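Phosphotriesterase, putative (Deinococcus radiodurans, PDB 4J35) probably hydrolyses lactones at a two-metal centre, occupied here by cobalt, and is an engineered variant made to study organophosphate hydrolysis. Local coordinates at residues A[149-154]-A[184-189]; A[242-247]-A[297-302]. The protein carries 7 engineered substitutions. All coordinates share one frame; numbering follows the deposited sequence.

Contact 1: A[149-154]-A[184-189]; sequences DAITPY and PQQAEL
On the outer, helical layer of the TIM barrel, the loop that leads into helix 153-169 sets Ile151 against the first turns of helix 183-192. One methyl, CD1 of Ile151, does all the touching. Extended at chi2 (180°), the side chain carries CD1 straight out to the helix, where it lies 3.7 Å from the backbone N of Gln186 and 3.8 Å from CG of the same residue. CB of Gln185 borders the methyl at 4.0 Å, and CD2 of Leu189, one turn on, meets Ile151 CD1 at 4.1 Å. Phe159 of helix 153-169 packs on Ile151, Gln186 and Leu189 alike. Of its side chain, Gln186 offers the methyl only CG: beyond it the chain runs extended to a buried amide, whose NE2 is bonded to Ser146 OG and His176 O and whose OE1 is bonded to Thr175 OG1. The side chain of Gln186 lies about 6 Å from that of His176, a ligand of one cobalt ion. Thr152 follows as N-cap of helix 153-169. A loop leading into one barrel helix and packing on the next helix in the chain is typical of the outer layer of a TIM barrel.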
loop_
_atom_site.group_PDB
_atom_site.type_symbol
_atom_site.label_atom_id
_atom_site.label_comp_id
_atom_site.label_asym_id
_atom_site.label_seq_id
_atom_site.Cartn_x
_atom_site.Cartn_y
_atom_site.Cartn_z
ATOM N N ASP A 149 15.689 -9.519 -6.099
ATOM C CA ASP A 149 16.213 -10.597 -6.928
ATOM C C ASP A 149 15.430 -11.896 -6.789
ATOM O O ASP A 149 15.627 -12.827 -7.575
ATOM C CB ASP A 149 17.699 -10.814 -6.633
ATOM C CG ASP A 149 18.536 -9.597 -6.987
ATOM O OD1 ASP A 149 18.077 -8.792 -7.829
ATOM O OD2 ASP A 149 19.645 -9.443 -6.426
ATOM N N ALA A 150 14.535 -11.965 -5.805
ATOM C CA ALA A 150 13.681 -13.139 -5.658
ATOM C C ALA A 150 12.677 -12.940 -4.543
ATOM O O ALA A 150 12.837 -12.059 -3.710
ATOM C CB ALA A 150 14.525 -14.391 -5.374
ATOM N N ILE A 151 11.640 -13.768 -4.526
ATOM C CA ILE A 151 10.802 -13.887 -3.345
ATOM C C ILE A 151 11.495 -14.925 -2.453
ATOM O O ILE A 151 11.404 -16.130 -2.702
ATOM C CB ILE A 151 9.364 -14.337 -3.687
ATOM C CG1 ILE A 151 8.754 -13.440 -4.770
ATOM C CG2 ILE A 151 8.499 -14.282 -2.445
ATOM C CD1 ILE A 151 7.322 -13.853 -5.151
ATOM N N THR A 152 12.206 -14.458 -1.428
ATOM C CA THR A 152 13.072 -15.362 -0.644
ATOM C C THR A 152 12.266 -16.394 0.146
ATOM O O THR A 152 11.086 -16.198 0.399
ATOM C CB THR A 152 13.964 -14.579 0.332
ATOM O OG1 THR A 152 13.170 -14.087 1.417
ATOM C CG2 THR A 152 14.657 -13.435 -0.364
ATOM N N PRO A 153 12.903 -17.511 0.547
ATOM C CA PRO A 153 12.161 -18.531 1.296
ATOM C C PRO A 153 11.493 -17.981 2.570
ATOM O O PRO A 153 10.373 -18.366 2.909
ATOM C CB PRO A 153 13.234 -19.573 1.632
ATOM C CG PRO A 153 14.546 -18.877 1.406
ATOM C CD PRO A 153 14.303 -17.902 0.320
ATOM N N TYR A 154 12.184 -17.103 3.262
ATOM C CA TYR A 154 11.610 -16.371 4.379
ATOM C C TYR A 154 10.365 -15.529 4.011
ATOM O O TYR A 154 9.335 -15.596 4.667
ATOM C CB TYR A 154 12.655 -15.442 4.938
ATOM C CG TYR A 154 12.143 -14.670 6.103
ATOM C CD1 TYR A 154 11.641 -15.325 7.213
ATOM C CD2 TYR A 154 12.162 -13.301 6.102
ATOM C CE1 TYR A 154 11.170 -14.624 8.288
ATOM C CE2 TYR A 154 11.690 -12.585 7.172
ATOM C CZ TYR A 154 11.219 -13.261 8.272
ATOM O OH TYR A 154 10.735 -12.562 9.340
ATOM N N PRO A 184 5.488 -10.367 -11.640
ATOM C CA PRO A 184 4.866 -11.580 -12.203
ATOM C C PRO A 184 4.976 -12.804 -11.263
ATOM O O PRO A 184 4.063 -13.657 -11.160
ATOM C CB PRO A 184 5.664 -11.802 -13.489
ATOM C CG PRO A 184 6.172 -10.434 -13.853
ATOM C CD PRO A 184 6.544 -9.826 -12.508
ATOM N N GLN A 185 6.099 -12.887 -10.576
ATOM C CA GLN A 185 6.319 -13.976 -9.615
ATOM C C GLN A 185 5.397 -13.891 -8.412
ATOM O O GLN A 185 4.938 -14.898 -7.916
ATOM C CB GLN A 185 7.752 -13.985 -9.132
ATOM C CG GLN A 185 8.739 -14.418 -10.171
ATOM C CD GLN A 185 9.238 -13.264 -10.970
ATOM O OE1 GLN A 185 8.537 -12.270 -11.140
ATOM N NE2 GLN A 185 10.467 -13.367 -11.450
ATOM N N GLN A 186 5.132 -12.692 -7.906
ATOM C CA GLN A 186 4.201 -12.581 -6.802
ATOM C C GLN A 186 2.800 -13.048 -7.220
ATOM O O GLN A 186 2.083 -13.722 -6.460
ATOM C CB GLN A 186 4.133 -11.098 -6.352
ATOM C CG GLN A 186 5.335 -10.617 -5.549
ATOM C CD GLN A 186 5.089 -9.223 -4.970
ATOM O OE1 GLN A 186 4.086 -8.593 -5.296
ATOM N NE2 GLN A 186 6.000 -8.742 -4.130
ATOM N N ALA A 187 2.383 -12.610 -8.407
ATOM C CA ALA A 187 1.031 -12.813 -8.879
ATOM C C ALA A 187 0.883 -14.295 -9.144
ATOM O O ALA A 187 -0.106 -14.911 -8.784
ATOM C CB ALA A 187 0.762 -11.999 -10.164
ATOM N N GLU A 188 1.925 -14.862 -9.714
ATOM C CA GLU A 188 1.922 -16.307 -10.001
ATOM C C GLU A 188 1.924 -17.166 -8.733
ATOM O O GLU A 188 1.219 -18.187 -8.662
ATOM C CB GLU A 188 3.142 -16.657 -10.807
ATOM C CG GLU A 188 3.220 -18.159 -11.067
ATOM C CD GLU A 188 4.436 -18.496 -11.857
ATOM O OE1 GLU A 188 5.536 -18.065 -11.439
ATOM O OE2 GLU A 188 4.288 -19.157 -12.904
ATOM N N LEU A 189 2.720 -16.770 -7.742
ATOM C CA LEU A 189 2.769 -17.484 -6.470
ATOM C C LEU A 189 1.427 -17.409 -5.724
ATOM O O LEU A 189 0.863 -18.423 -5.328
ATOM C CB LEU A 189 3.919 -16.965 -5.600
ATOM C CG LEU A 189 4.013 -17.529 -4.186
ATOM C CD1 LEU A 189 4.076 -19.075 -4.223
ATOM C CD2 LEU A 189 5.229 -16.971 -3.442
#

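Contact 2: A[242-247]-A[297-302]; sequences ERLSVL and LPDLRR
Three leucines make the apolar part of this helix-to-helix contact, Leu244 and Leu247 from helix 240-251 and Leu300 from helix 291-303. CD2 of Leu300 reaches both partners, at 4.1 Å from Leu244 CD2 and 4.0 Å from Leu247 CD2. Leu300 CD1 also stands 4.0 Å from Leu247 CD2, so that this one methyl of Leu247 faces the whole forked end, the two side chains meeting at about a right angle. Leu244 and Leu247 lie nearly one turn apart, and CG of Leu247, anti to its backbone N (chi1 -164°), brings CD2 to Leu300. The short helix segments cross at -48° with their axes 11.7 Å apart. In this TIM-barrel fold helix 240-251 covers strands 223-226 and 259-261: Leu247 also touches Phe226, Leu259 and Leu261, and helix 291-303 lies beside it, its Leu297 also touching Leu261. Polar against apolar, Leu244 CD1 comes within 3.3 Å of Asp299 OD2. Asp299 is tied to arginines of its own helix. Its OD1 takes Arg302 NH2 at 2.8 Å on the syn side, 34° out of the carboxylate plane, with a weak second bond from NE; OD2 pairs with Arg303 NE. With an alanine at Asp299, Arg302 and Arg303 would probably lose their common carboxylate, and a gap would open beside Leu244 CD1.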
loop_
_atom_site.group_PDB
_atom_site.type_symbol
_atom_site.label_atom_id
_atom_site.label_comp_id
_atom_site.label_asym_id
_atom_site.label_seq_id
_atom_site.Cartn_x
_atom_site.Cartn_y
_atom_site.Cartn_z
ATOM N N GLU A 242 7.408 9.034 -17.331
ATOM C CA GLU A 242 7.608 7.653 -17.761
ATOM C C GLU A 242 6.482 6.773 -17.225
ATOM O O GLU A 242 5.952 5.910 -17.944
ATOM C CB GLU A 242 8.965 7.121 -17.301
ATOM C CG GLU A 242 10.147 7.909 -17.851
ATOM C CD GLU A 242 11.458 7.604 -17.138
ATOM O OE1 GLU A 242 11.427 7.301 -15.929
ATOM O OE2 GLU A 242 12.525 7.675 -17.786
ATOM N N ARG A 243 6.120 6.982 -15.962
ATOM C CA ARG A 243 4.971 6.294 -15.394
ATOM C C ARG A 243 3.775 6.440 -16.310
ATOM O O ARG A 243 3.155 5.460 -16.677
ATOM C CB ARG A 243 4.602 6.856 -14.023
ATOM C CG ARG A 243 5.569 6.483 -12.922
ATOM C CD ARG A 243 5.040 6.890 -11.550
ATOM N NE ARG A 243 5.924 6.402 -10.491
ATOM C CZ ARG A 243 7.039 7.003 -10.082
ATOM N NH1 ARG A 243 7.428 8.164 -10.604
ATOM N NH2 ARG A 243 7.770 6.438 -9.133
ATOM N N LEU A 244 3.436 7.667 -16.672
ATOM C CA LEU A 244 2.173 7.898 -17.384
ATOM C C LEU A 244 2.232 7.381 -18.816
ATOM O O LEU A 244 1.213 7.041 -19.401
ATOM C CB LEU A 244 1.779 9.377 -17.379
ATOM C CG LEU A 244 1.542 9.999 -16.006
ATOM C CD1 LEU A 244 1.051 11.417 -16.168
ATOM C CD2 LEU A 244 0.573 9.187 -15.165
ATOM N N SER A 245 3.432 7.337 -19.373
ATOM C CA SER A 245 3.624 6.765 -20.688
ATOM C C SER A 245 3.227 5.274 -20.664
ATOM O O SER A 245 2.509 4.812 -21.553
ATOM C CB SER A 245 5.081 6.937 -21.121
ATOM O OG SER A 245 5.284 6.435 -22.432
ATOM N N VAL A 246 3.663 4.530 -19.643
ATOM C CA VAL A 246 3.326 3.096 -19.551
ATOM C C VAL A 246 1.849 2.971 -19.269
ATOM O O VAL A 246 1.145 2.169 -19.879
ATOM C CB VAL A 246 4.108 2.367 -18.438
ATOM C CG1 VAL A 246 3.703 0.883 -18.357
ATOM C CG2 VAL A 246 5.588 2.474 -18.677
ATOM N N LEU A 247 1.353 3.807 -18.370
ATOM C CA LEU A 247 -0.060 3.755 -18.017
ATOM C C LEU A 247 -0.988 3.983 -19.216
ATOM O O LEU A 247 -2.013 3.302 -19.358
ATOM C CB LEU A 247 -0.368 4.800 -16.961
ATOM C CG LEU A 247 -1.680 4.632 -16.210
ATOM C CD1 LEU A 247 -1.606 3.441 -15.219
ATOM C CD2 LEU A 247 -1.961 5.933 -15.466
ATOM N N LEU A 297 -4.513 13.168 -12.566
ATOM C CA LEU A 297 -5.782 12.904 -13.229
ATOM C C LEU A 297 -6.098 13.894 -14.364
ATOM O O LEU A 297 -6.592 13.525 -15.424
ATOM C CB LEU A 297 -6.928 12.837 -12.206
ATOM C CG LEU A 297 -6.760 11.812 -11.078
ATOM C CD1 LEU A 297 -8.026 11.730 -10.228
ATOM C CD2 LEU A 297 -6.361 10.399 -11.598
ATOM N N PRO A 298 -5.818 15.190 -14.150
ATOM C CA PRO A 298 -6.137 16.144 -15.207
ATOM C C PRO A 298 -5.205 15.909 -16.367
ATOM O O PRO A 298 -5.533 16.157 -17.524
ATOM C CB PRO A 298 -5.824 17.530 -14.549
ATOM C CG PRO A 298 -5.961 17.295 -13.100
ATOM C CD PRO A 298 -5.474 15.836 -12.872
ATOM N N ASP A 299 -4.007 15.435 -16.061
ATOM C CA ASP A 299 -3.067 15.220 -17.139
ATOM C C ASP A 299 -3.535 13.974 -17.968
ATOM O O ASP A 299 -3.436 13.978 -19.173
ATOM C CB ASP A 299 -1.659 15.030 -16.616
ATOM C CG ASP A 299 -0.651 14.985 -17.725
ATOM O OD1 ASP A 299 -0.479 16.013 -18.400
ATOM O OD2 ASP A 299 -0.045 13.921 -17.938
ATOM N N LEU A 300 -4.090 12.969 -17.314
ATOM C CA LEU A 300 -4.609 11.802 -18.065
ATOM C C LEU A 300 -5.797 12.221 -18.952
ATOM O O LEU A 300 -5.864 11.848 -20.119
ATOM C CB LEU A 300 -5.026 10.691 -17.113
ATOM C CG LEU A 300 -3.879 10.032 -16.348
ATOM C CD1 LEU A 300 -4.439 9.084 -15.307
ATOM C CD2 LEU A 300 -2.944 9.295 -17.315
ATOM N N ARG A 301 -6.723 13.003 -18.396
ATOM C CA ARG A 301 -7.838 13.538 -19.172
ATOM C C ARG A 301 -7.336 14.341 -20.377
ATOM O O ARG A 301 -7.827 14.165 -21.508
ATOM C CB ARG A 301 -8.754 14.387 -18.287
ATOM C CG ARG A 301 -9.496 13.553 -17.257
ATOM C CD ARG A 301 -10.563 12.681 -17.951
ATOM N NE ARG A 301 -11.620 13.508 -18.543
ATOM C CZ ARG A 301 -11.893 13.657 -19.838
ATOM N NH1 ARG A 301 -11.204 13.034 -20.784
ATOM N NH2 ARG A 301 -12.880 14.475 -20.183
ATOM N N ARG A 302 -6.374 15.232 -20.135
ATOM C CA ARG A 302 -5.734 15.943 -21.234
ATOM C C ARG A 302 -5.231 14.980 -22.311
ATOM O O ARG A 302 -5.271 15.297 -23.497
ATOM C CB ARG A 302 -4.559 16.755 -20.778
ATOM C CG ARG A 302 -4.037 17.682 -21.863
ATOM C CD ARG A 302 -2.742 18.437 -21.442
ATOM N NE ARG A 302 -1.708 17.508 -20.958
ATOM C CZ ARG A 302 -1.076 16.605 -21.721
ATOM N NH1 ARG A 302 -1.350 16.506 -23.018
ATOM N NH2 ARG A 302 -0.165 15.793 -21.192
#

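In the fold
Both contacts belong to the helical layer round the same barrel, yet they share no helix, and their centres lie 29 Å apart. Contact 2 is the more buried: three of its four touching residues are enclosed, against one of four in contact 1. A loop meets a helix in 149-154 with 184-189, through a single side chain, whereas 242-247 with 297-302 joins two helices through several. Each rests mainly on aliphatic groups but differs in its polar surroundings. In contact 1 the side chain of Gln186 comes within about 9 Å of a cobalt ion, its amide held by neutral partners; contact 2 lies away from the annotated metal ligands and is flanked by a carboxylate paired with arginines.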